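Local coordinates for protein MdcE (Pseudomonas aeruginosa, PDB 5VIP) that is the gamma subunit of biotin-independent malonate decarboxylase, probably acting with its partner subunit in the decarboxylation of a malonyl group carried on an acyl carrier protein, at residues R170-M184 against Y212-T226. Sequence-based numbering, arbitrary orientation.
Sequences RLIALHDPGVMVHAM and YDIDSYASLGLLWRT
The rings of His182 and Tyr212 form an offset stack, their planes only 7° apart and their centroids separated by 3.7 Å. Met184 N lies in the plane of the His182 ring and donates to ND1 at 3.2 Å, while NE2 is hydrogen-bonded to Met210 O, so the ring's rotation is fixed. Tyr212 ends in a bond from OH to Met184 O (2.8 Å), the donor standing 44° out of the carbonyl plane. A chain of another protein packs on His182 and Met184. A second aromatic, Tyr217, takes Val181 CG2 over the middle of one face, 4.0 Å from the ring centroid and almost on its normal, with Leu223 CD1 at its edge; its hydroxyl bonds to Tyr166. Trp224 is sandwiched: Arg170 CD covers one face in a CH-pi contact, the guanidinium of Arg225 the other. The chain of Arg170 bends at CB-CG (chi2 -76°), crosses the indole and goes on to a salt bridge with Asp253 of helix 237-254.

Ile214 sets helix 214-219 against the sheet face that carries Ala173, its CG1 and CD1 meeting Ala173 CB, with Val179 and Val181 alongside. Strand 170-174 pairs in parallel with 225-226, one of the two outermost strands of the mixed sheet, through Ala173 N to Arg225 O (3.1 Å); just before it, Trp224 N bonds to Leu171 O at 2.8 Å. A water bridges Asp176 O, Val179 O and Ile214 N.

At the exposed end, Asp215 OD1 accepts from His175 NE2 (2.9 Å) in the imidazole plane, but the carboxylate is twisted against the ring and OD2 adds only a weak bond; the pairing might stabilise a protonated imidazole. Val181 N and Tyr212 O are buried without a hydrogen-bond partner in the model, and the CA-H...O contact from Met180 to Tyr212 O would offset little of that cost.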
# COMPACT_ATOMS: atom_id res chain seq x y z
N ARG A 170 -1.11 15.44 2.03
CA ARG A 170 -0.09 16.29 1.41
C ARG A 170 1.29 15.72 1.67
O ARG A 170 1.59 15.29 2.78
CB ARG A 170 -0.15 17.72 1.93
CG ARG A 170 -1.49 18.41 1.79
CD ARG A 170 -1.77 18.87 0.37
NE ARG A 170 -2.98 19.68 0.37
CZ ARG A 170 -4.21 19.19 0.43
NH1 ARG A 170 -4.41 17.87 0.47
NH2 ARG A 170 -5.25 20.00 0.45
N LEU A 171 2.12 15.70 0.62
CA LEU A 171 3.49 15.23 0.73
C LEU A 171 4.45 16.40 0.58
O LEU A 171 4.39 17.15 -0.40
CB LEU A 171 3.80 14.17 -0.32
CG LEU A 171 3.13 12.80 -0.18
CD1 LEU A 171 3.49 11.94 -1.37
CD2 LEU A 171 3.56 12.12 1.12
N ILE A 172 5.34 16.55 1.56
CA ILE A 172 6.39 17.57 1.52
C ILE A 172 7.74 16.88 1.59
O ILE A 172 7.95 16.04 2.46
CB ILE A 172 6.26 18.57 2.68
CG1 ILE A 172 4.95 19.35 2.56
CG2 ILE A 172 7.49 19.52 2.75
CD1 ILE A 172 4.51 20.00 3.88
N ALA A 173 8.65 17.21 0.68
CA ALA A 173 9.97 16.60 0.70
C ALA A 173 11.05 17.65 0.92
O ALA A 173 10.95 18.76 0.41
CB ALA A 173 10.22 15.85 -0.61
N LEU A 174 12.09 17.29 1.66
CA LEU A 174 13.30 18.10 1.70
C LEU A 174 14.03 17.97 0.37
O LEU A 174 14.13 16.88 -0.20
CB LEU A 174 14.19 17.70 2.88
CG LEU A 174 13.48 17.75 4.23
CD1 LEU A 174 14.43 17.44 5.36
CD2 LEU A 174 12.79 19.08 4.43
N HIS A 175 14.52 19.10 -0.14
CA HIS A 175 15.19 19.11 -1.44
C HIS A 175 16.66 18.81 -1.20
O HIS A 175 17.48 19.73 -1.07
CB HIS A 175 14.99 20.45 -2.15
CG HIS A 175 15.49 20.48 -3.56
ND1 HIS A 175 16.73 20.98 -3.90
CD2 HIS A 175 14.91 20.07 -4.72
CE1 HIS A 175 16.89 20.87 -5.21
NE2 HIS A 175 15.81 20.33 -5.73
N ASP A 176 16.99 17.53 -1.15
CA ASP A 176 18.32 17.06 -0.76
C ASP A 176 18.61 15.72 -1.44
O ASP A 176 17.69 14.91 -1.62
CB ASP A 176 18.38 16.93 0.77
CG ASP A 176 19.62 16.23 1.25
OD1 ASP A 176 20.65 16.91 1.39
OD2 ASP A 176 19.58 15.00 1.49
N PRO A 177 19.87 15.48 -1.83
CA PRO A 177 20.21 14.26 -2.57
C PRO A 177 19.99 12.97 -1.79
O PRO A 177 19.92 11.90 -2.40
CB PRO A 177 21.70 14.43 -2.88
CG PRO A 177 21.93 15.89 -2.84
CD PRO A 177 21.02 16.40 -1.76
N GLY A 178 19.88 13.06 -0.47
CA GLY A 178 19.62 11.88 0.34
C GLY A 178 18.14 11.52 0.39
O GLY A 178 17.77 10.47 0.91
N VAL A 179 17.29 12.39 -0.15
CA VAL A 179 15.86 12.15 -0.16
C VAL A 179 15.52 11.46 -1.46
O VAL A 179 15.70 12.01 -2.54
CB VAL A 179 15.04 13.44 -0.02
CG1 VAL A 179 13.55 13.13 -0.02
CG2 VAL A 179 15.40 14.16 1.28
N MSE A 180 15.05 10.22 -1.36
CA MSE A 180 14.79 9.42 -2.55
C MSE A 180 13.51 8.64 -2.38
O MSE A 180 13.27 8.04 -1.34
CB MSE A 180 15.96 8.46 -2.82
CG MSE A 180 17.25 9.18 -3.21
SE MSE A 180 18.77 7.96 -3.29
CE MSE A 180 18.98 7.55 -1.41
N VAL A 181 12.68 8.68 -3.41
CA VAL A 181 11.46 7.89 -3.46
C VAL A 181 11.63 6.87 -4.58
O VAL A 181 12.01 7.25 -5.69
CB VAL A 181 10.21 8.74 -3.73
CG1 VAL A 181 8.95 7.87 -3.69
CG2 VAL A 181 10.12 9.89 -2.73
N HIS A 182 11.38 5.60 -4.29
CA HIS A 182 11.42 4.58 -5.34
C HIS A 182 10.73 3.30 -4.87
O HIS A 182 10.37 3.17 -3.71
CB HIS A 182 12.87 4.26 -5.75
CG HIS A 182 13.02 3.87 -7.19
ND1 HIS A 182 12.90 2.58 -7.63
CD2 HIS A 182 13.33 4.62 -8.28
CE1 HIS A 182 13.10 2.54 -8.94
NE2 HIS A 182 13.36 3.76 -9.36
N ALA A 183 10.58 2.37 -5.80
CA ALA A 183 9.93 1.09 -5.54
C ALA A 183 10.93 -0.00 -5.18
O ALA A 183 10.57 -0.99 -4.54
CB ALA A 183 9.10 0.69 -6.76
N MSE A 184 12.19 0.18 -5.57
CA MSE A 184 13.23 -0.78 -5.20
C MSE A 184 14.59 -0.10 -5.03
O MSE A 184 14.83 0.98 -5.59
CB MSE A 184 13.33 -1.89 -6.24
CG MSE A 184 13.97 -1.44 -7.55
SE MSE A 184 13.67 -2.70 -9.03
CE MSE A 184 11.88 -2.08 -9.57
N TYR A 212 15.78 8.16 -9.11
CA TYR A 212 15.77 8.12 -7.65
C TYR A 212 15.74 9.51 -6.99
O TYR A 212 15.32 9.66 -5.85
CB TYR A 212 16.99 7.33 -7.14
CG TYR A 212 16.83 5.83 -7.32
CD1 TYR A 212 17.08 5.22 -8.54
CD2 TYR A 212 16.40 5.03 -6.26
CE1 TYR A 212 16.92 3.86 -8.71
CE2 TYR A 212 16.23 3.67 -6.42
CZ TYR A 212 16.49 3.08 -7.65
OH TYR A 212 16.33 1.73 -7.81
N ASP A 213 16.20 10.53 -7.72
CA ASP A 213 16.30 11.88 -7.15
C ASP A 213 14.94 12.55 -6.96
O ASP A 213 13.97 12.23 -7.65
CB ASP A 213 17.17 12.76 -8.03
CG ASP A 213 16.47 13.14 -9.31
OD1 ASP A 213 16.44 12.31 -10.23
OD2 ASP A 213 15.92 14.26 -9.38
N ILE A 214 14.89 13.53 -6.06
CA ILE A 214 13.62 14.12 -5.68
C ILE A 214 13.11 15.14 -6.71
O ILE A 214 11.92 15.42 -6.77
CB ILE A 214 13.74 14.76 -4.27
CG1 ILE A 214 12.35 14.95 -3.66
CG2 ILE A 214 14.57 16.04 -4.32
CD1 ILE A 214 11.61 13.63 -3.40
N ASP A 215 14.00 15.68 -7.54
CA ASP A 215 13.53 16.57 -8.61
C ASP A 215 12.70 15.80 -9.64
O ASP A 215 11.64 16.26 -10.07
CB ASP A 215 14.71 17.26 -9.29
CG ASP A 215 15.19 18.47 -8.52
OD1 ASP A 215 14.35 19.14 -7.89
OD2 ASP A 215 16.41 18.75 -8.54
N SER A 216 13.21 14.64 -10.05
CA SER A 216 12.47 13.75 -10.94
C SER A 216 11.10 13.40 -10.37
O SER A 216 10.10 13.47 -11.08
CB SER A 216 13.27 12.48 -11.19
OG SER A 216 14.45 12.76 -11.91
N TYR A 217 11.07 13.02 -9.09
CA TYR A 217 9.82 12.65 -8.45
C TYR A 217 8.85 13.83 -8.44
O TYR A 217 7.66 13.66 -8.73
CB TYR A 217 10.07 12.15 -7.02
CG TYR A 217 8.82 11.68 -6.29
CD1 TYR A 217 8.24 10.45 -6.58
CD2 TYR A 217 8.22 12.47 -5.32
CE1 TYR A 217 7.10 10.02 -5.92
CE2 TYR A 217 7.07 12.05 -4.65
CZ TYR A 217 6.52 10.82 -4.96
OH TYR A 217 5.39 10.39 -4.30
N ALA A 218 9.37 15.02 -8.13
CA ALA A 218 8.56 16.23 -8.11
C ALA A 218 7.94 16.51 -9.48
O ALA A 218 6.81 17.01 -9.56
CB ALA A 218 9.41 17.43 -7.64
N SER A 219 8.65 16.17 -10.55
CA SER A 219 8.13 16.41 -11.90
C SER A 219 6.90 15.54 -12.22
O SER A 219 6.16 15.85 -13.15
CB SER A 219 9.23 16.16 -12.94
OG SER A 219 9.42 14.79 -13.20
N LEU A 220 6.70 14.47 -11.45
CA LEU A 220 5.51 13.63 -11.59
C LEU A 220 4.24 14.28 -11.04
O LEU A 220 3.14 13.78 -11.24
CB LEU A 220 5.73 12.28 -10.91
CG LEU A 220 6.83 11.39 -11.50
CD1 LEU A 220 7.05 10.16 -10.64
CD2 LEU A 220 6.50 11.00 -12.93
N GLY A 221 4.40 15.38 -10.30
CA GLY A 221 3.25 16.04 -9.69
C GLY A 221 2.74 15.38 -8.42
O GLY A 221 1.59 15.58 -8.03
N LEU A 222 3.60 14.61 -7.76
CA LEU A 222 3.20 13.88 -6.55
C LEU A 222 3.56 14.58 -5.23
O LEU A 222 3.14 14.12 -4.17
CB LEU A 222 3.85 12.49 -6.58
CG LEU A 222 3.35 11.61 -7.73
CD1 LEU A 222 4.23 10.38 -7.90
CD2 LEU A 222 1.90 11.20 -7.50
N LEU A 223 4.32 15.66 -5.29
CA LEU A 223 4.61 16.45 -4.09
C LEU A 223 3.77 17.71 -4.03
O LEU A 223 3.54 18.36 -5.05
CB LEU A 223 6.08 16.84 -4.02
CG LEU A 223 7.07 15.69 -3.84
CD1 LEU A 223 8.49 16.17 -4.06
CD2 LEU A 223 6.92 15.06 -2.45
N TRP A 224 3.31 18.07 -2.84
CA TRP A 224 2.67 19.36 -2.65
C TRP A 224 3.76 20.46 -2.66
O TRP A 224 3.62 21.46 -3.36
CB TRP A 224 1.87 19.38 -1.35
CG TRP A 224 1.01 20.56 -1.17
CD1 TRP A 224 -0.09 20.90 -1.91
CD2 TRP A 224 1.15 21.57 -0.17
NE1 TRP A 224 -0.63 22.07 -1.43
CE2 TRP A 224 0.11 22.50 -0.36
CE3 TRP A 224 2.06 21.78 0.88
CZ2 TRP A 224 -0.05 23.63 0.45
CZ3 TRP A 224 1.89 22.90 1.68
CH2 TRP A 224 0.85 23.81 1.46
N ARG A 225 4.85 20.22 -1.95
CA ARG A 225 5.99 21.13 -1.92
C ARG A 225 7.32 20.50 -1.65
O ARG A 225 7.38 19.47 -1.03
CB ARG A 225 5.80 22.17 -0.85
CG ARG A 225 4.65 23.08 -1.14
CD ARG A 225 4.85 24.47 -0.68
NE ARG A 225 3.67 25.27 -0.84
CZ ARG A 225 2.79 25.18 -1.83
NH1 ARG A 225 2.90 24.31 -2.82
NH2 ARG A 225 1.75 25.99 -1.83
N THR A 226 8.37 21.16 -2.11
CA THR A 226 9.74 20.78 -1.75
C THR A 226 10.36 21.93 -0.96
O THR A 226 9.96 23.09 -1.11
CB THR A 226 10.61 20.47 -2.99
OG1 THR A 226 10.68 21.62 -3.84
CG2 THR A 226 10.04 19.30 -3.78
O HOH W 1 1.10 15.70 -1.97
O HOH W 2 17.06 13.53 -4.30